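Local coordinates for YceI-like domain protein (PDB 5IXH) that binds octaprenyl diphosphate in a lipocalin-type barrel and probably captures antibiotics outside the bacterial cell, at residues D3-A7 against S30-K34. Residues are numbered along the deposited sequence; the frame is centred on the assembly and turned at random.
Sequences DVDLA and SAQVK
Val4 brings one methyl against strand 30-34, where CG2 meets two apolar side chains on the same strand. It lies 4.1 Å from CB of Ala31 and also 4.1 Å from CG2 of Val33, so a single methyl bridges alternate residues of the strand. The rotation of Val4, with CG1 anti to the backbone N (chi1 -178°), leaves CG2 beside that N and turned to the strand. The same methyl packs on the main chain between its two partners, 3.4 Å from the carbonyl O of Ala31. Val33 matches it, its CG1 likewise anti to the backbone N and its CG2 the branch that touches.

OD2 of Asp3 is modelled 2.9 Å from O of Ala31; both are acceptors, so the approach is not a hydrogen bond. The position of this carboxylate is doubtful, since Asp3 is exposed and poorly ordered, and touches a crystal neighbour. Its CB lies 3.8 Å from N of Val33, a backbone amide buried here without a partner in the model. The side chains of Asp3 and Val4 thus rest on the strand's side chains and backbone, with no backbone hydrogen bond between the segments.

Each segment is held from elsewhere: Asp3 is hydrogen-bonded through its backbone to Thr161, the C-terminal residue, whereas Gln32 pairs through its backbone with Gln46 on the neighbouring strand 44-50. Further along the N-terminal segment, Asp5 OD1 accepts a hydrogen bond from N of Lys8 as the chain leads into strand 10-15. Asp3 and Val4, at the start of that segment, lie against the edge of strand 30-34 that presents O of Ala31 and N of Val33, and Val33 also touches the bound octaprenyl diphosphate, placing this surface packing beside the lipid-filled pocket of a YceI-like, lipocalin-type antiparallel beta barrel.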
ATOM      1  N   ASP A   3     -13.749   7.715 -10.127  1.00 66.04           N
ATOM      2  CA  ASP A   3     -12.737   7.265  -9.172  1.00 68.09           C
ATOM      3  C   ASP A   3     -12.295   8.394  -8.191  1.00 69.12           C
ATOM      4  O   ASP A   3     -13.110   9.231  -7.789  1.00 60.39           O
ATOM      5  CB  ASP A   3     -11.559   6.566  -9.901  1.00 63.41           C
ATOM      6  CG  ASP A   3     -10.718   7.520 -10.740  1.00 65.48           C
ATOM      7  OD1 ASP A   3     -11.262   8.519 -11.257  1.00 70.51           O
ATOM      8  OD2 ASP A   3      -9.505   7.252 -10.887  1.00 38.38           O
ATOM      9  N   VAL A   4     -11.000   8.449  -7.890  1.00 33.67           N
ATOM     10  CA  VAL A   4     -10.475   8.744  -6.560  1.00 44.50           C
ATOM     11  C   VAL A   4     -10.054  10.224  -6.313  1.00 51.92           C
ATOM     12  O   VAL A   4     -10.344  11.085  -7.144  1.00 64.36           O
ATOM     13  CB  VAL A   4      -9.305   7.766  -6.409  1.00 22.58           C
ATOM     14  CG1 VAL A   4      -8.568   7.815  -5.066  1.00 43.32           C
ATOM     15  CG2 VAL A   4      -9.812   6.321  -6.597  1.00 41.61           C
ATOM     16  N   ASP A   5      -9.421  10.518  -5.163  1.00 37.64           N
ATOM     17  CA  ASP A   5      -8.849  11.853  -4.882  1.00 29.06           C
ATOM     18  C   ASP A   5      -7.569  11.776  -4.021  1.00 40.07           C
ATOM     19  O   ASP A   5      -7.642  11.514  -2.819  1.00 30.60           O
ATOM     20  CB  ASP A   5      -9.920  12.741  -4.202  1.00 34.54           C
ATOM     21  CG  ASP A   5      -9.543  14.240  -4.176  1.00 29.25           C
ATOM     22  OD1 ASP A   5      -8.432  14.560  -3.731  1.00 38.74           O
ATOM     23  OD2 ASP A   5     -10.383  15.065  -4.583  1.00 42.07           O
ATOM     24  N   LEU A   6      -6.391  12.010  -4.619  1.00 26.42           N
ATOM     25  CA  LEU A   6      -5.144  11.916  -3.866  1.00 25.76           C
ATOM     26  C   LEU A   6      -5.079  12.802  -2.679  1.00 38.85           C
ATOM     27  O   LEU A   6      -4.582  12.403  -1.635  1.00 31.62           O
ATOM     28  CB  LEU A   6      -3.919  12.229  -4.757  1.00 27.82           C
ATOM     29  CG  LEU A   6      -2.535  12.505  -4.094  1.00 29.71           C
ATOM     30  CD1 LEU A   6      -2.036  11.314  -3.289  1.00 37.23           C
ATOM     31  CD2 LEU A   6      -1.490  12.873  -5.139  1.00 32.56           C
ATOM     32  N   ALA A   7      -5.523  14.040  -2.840  1.00 32.62           N
ATOM     33  CA  ALA A   7      -5.387  14.969  -1.760  1.00 34.68           C
ATOM     34  C   ALA A   7      -6.201  14.497  -0.572  1.00 29.07           C
ATOM     35  O   ALA A   7      -5.801  14.712   0.576  1.00 35.02           O
ATOM     36  CB  ALA A   7      -5.793  16.354  -2.211  1.00 31.86           C
ATOM     37  N   SER A  30      -1.651   7.124  -7.739  1.00 16.78           N
ATOM     38  CA  SER A  30      -2.932   7.169  -8.401  1.00 20.02           C
ATOM     39  C   SER A  30      -3.691   5.902  -8.099  1.00 16.98           C
ATOM     40  O   SER A  30      -3.107   4.891  -7.719  1.00 15.41           O
ATOM     41  CB  SER A  30      -2.740   7.282  -9.894  1.00 22.64           C
ATOM     42  OG  SER A  30      -2.110   6.131 -10.398  1.00 29.34           O
ATOM     43  N   ALA A  31      -4.989   5.941  -8.279  1.00 18.16           N
ATOM     44  CA  ALA A  31      -5.816   4.776  -8.079  1.00 16.03           C
ATOM     45  C   ALA A  31      -7.098   4.907  -8.864  1.00 17.93           C
ATOM     46  O   ALA A  31      -7.582   6.018  -9.101  1.00 22.71           O
ATOM     47  CB  ALA A  31      -6.087   4.570  -6.595  1.00 23.87           C
ATOM     48  N   GLN A  32      -7.636   3.764  -9.268  1.00 16.85           N
ATOM     49  CA  GLN A  32      -8.912   3.670  -9.965  1.00 19.66           C
ATOM     50  C   GLN A  32      -9.721   2.598  -9.244  1.00 17.18           C
ATOM     51  O   GLN A  32      -9.197   1.534  -8.915  1.00 15.37           O
ATOM     52  CB  GLN A  32      -8.695   3.264 -11.435  1.00 20.66           C
ATOM     53  CG  GLN A  32      -7.443   3.856 -12.083  1.00 55.76           C
ATOM     54  CD  GLN A  32      -7.309   3.549 -13.583  1.00 86.05           C
ATOM     55  OE1 GLN A  32      -6.317   3.940 -14.216  1.00 59.77           O
ATOM     56  NE2 GLN A  32      -8.301   2.859 -14.155  1.00 43.98           N
ATOM     57  N   VAL A  33     -10.982   2.885  -8.983  1.00 16.72           N
ATOM     58  CA  VAL A  33     -11.876   1.939  -8.345  1.00 15.92           C
ATOM     59  C   VAL A  33     -13.207   1.905  -9.068  1.00 19.99           C
ATOM     60  O   VAL A  33     -13.746   2.939  -9.456  1.00 24.20           O
ATOM     61  CB  VAL A  33     -12.114   2.302  -6.868  1.00 22.78           C
ATOM     62  CG1 VAL A  33     -13.046   1.306  -6.222  1.00 27.80           C
ATOM     63  CG2 VAL A  33     -10.805   2.360  -6.110  1.00 26.48           C
ATOM     64  N   LYS A  34     -13.731   0.710  -9.253  1.00 18.77           N
ATOM     65  CA  LYS A  34     -15.068   0.522  -9.766  1.00 20.31           C
ATOM     66  C   LYS A  34     -15.759  -0.413  -8.789  1.00 19.22           C
ATOM     67  O   LYS A  34     -15.400  -1.577  -8.711  1.00 19.70           O
ATOM     68  CB  LYS A  34     -15.016  -0.094 -11.166  1.00 22.70           C
ATOM     69  CG  LYS A  34     -13.996   0.561 -12.088  1.00 70.97           C
ATOM     70  CD  LYS A  34     -13.886  -0.172 -13.416  1.00 67.81           C
ATOM     71  CE  LYS A  34     -12.739   0.374 -14.258  1.00 65.32           C
ATOM     72  NZ  LYS A  34     -12.539  -0.406 -15.511  1.00 60.19           N
TER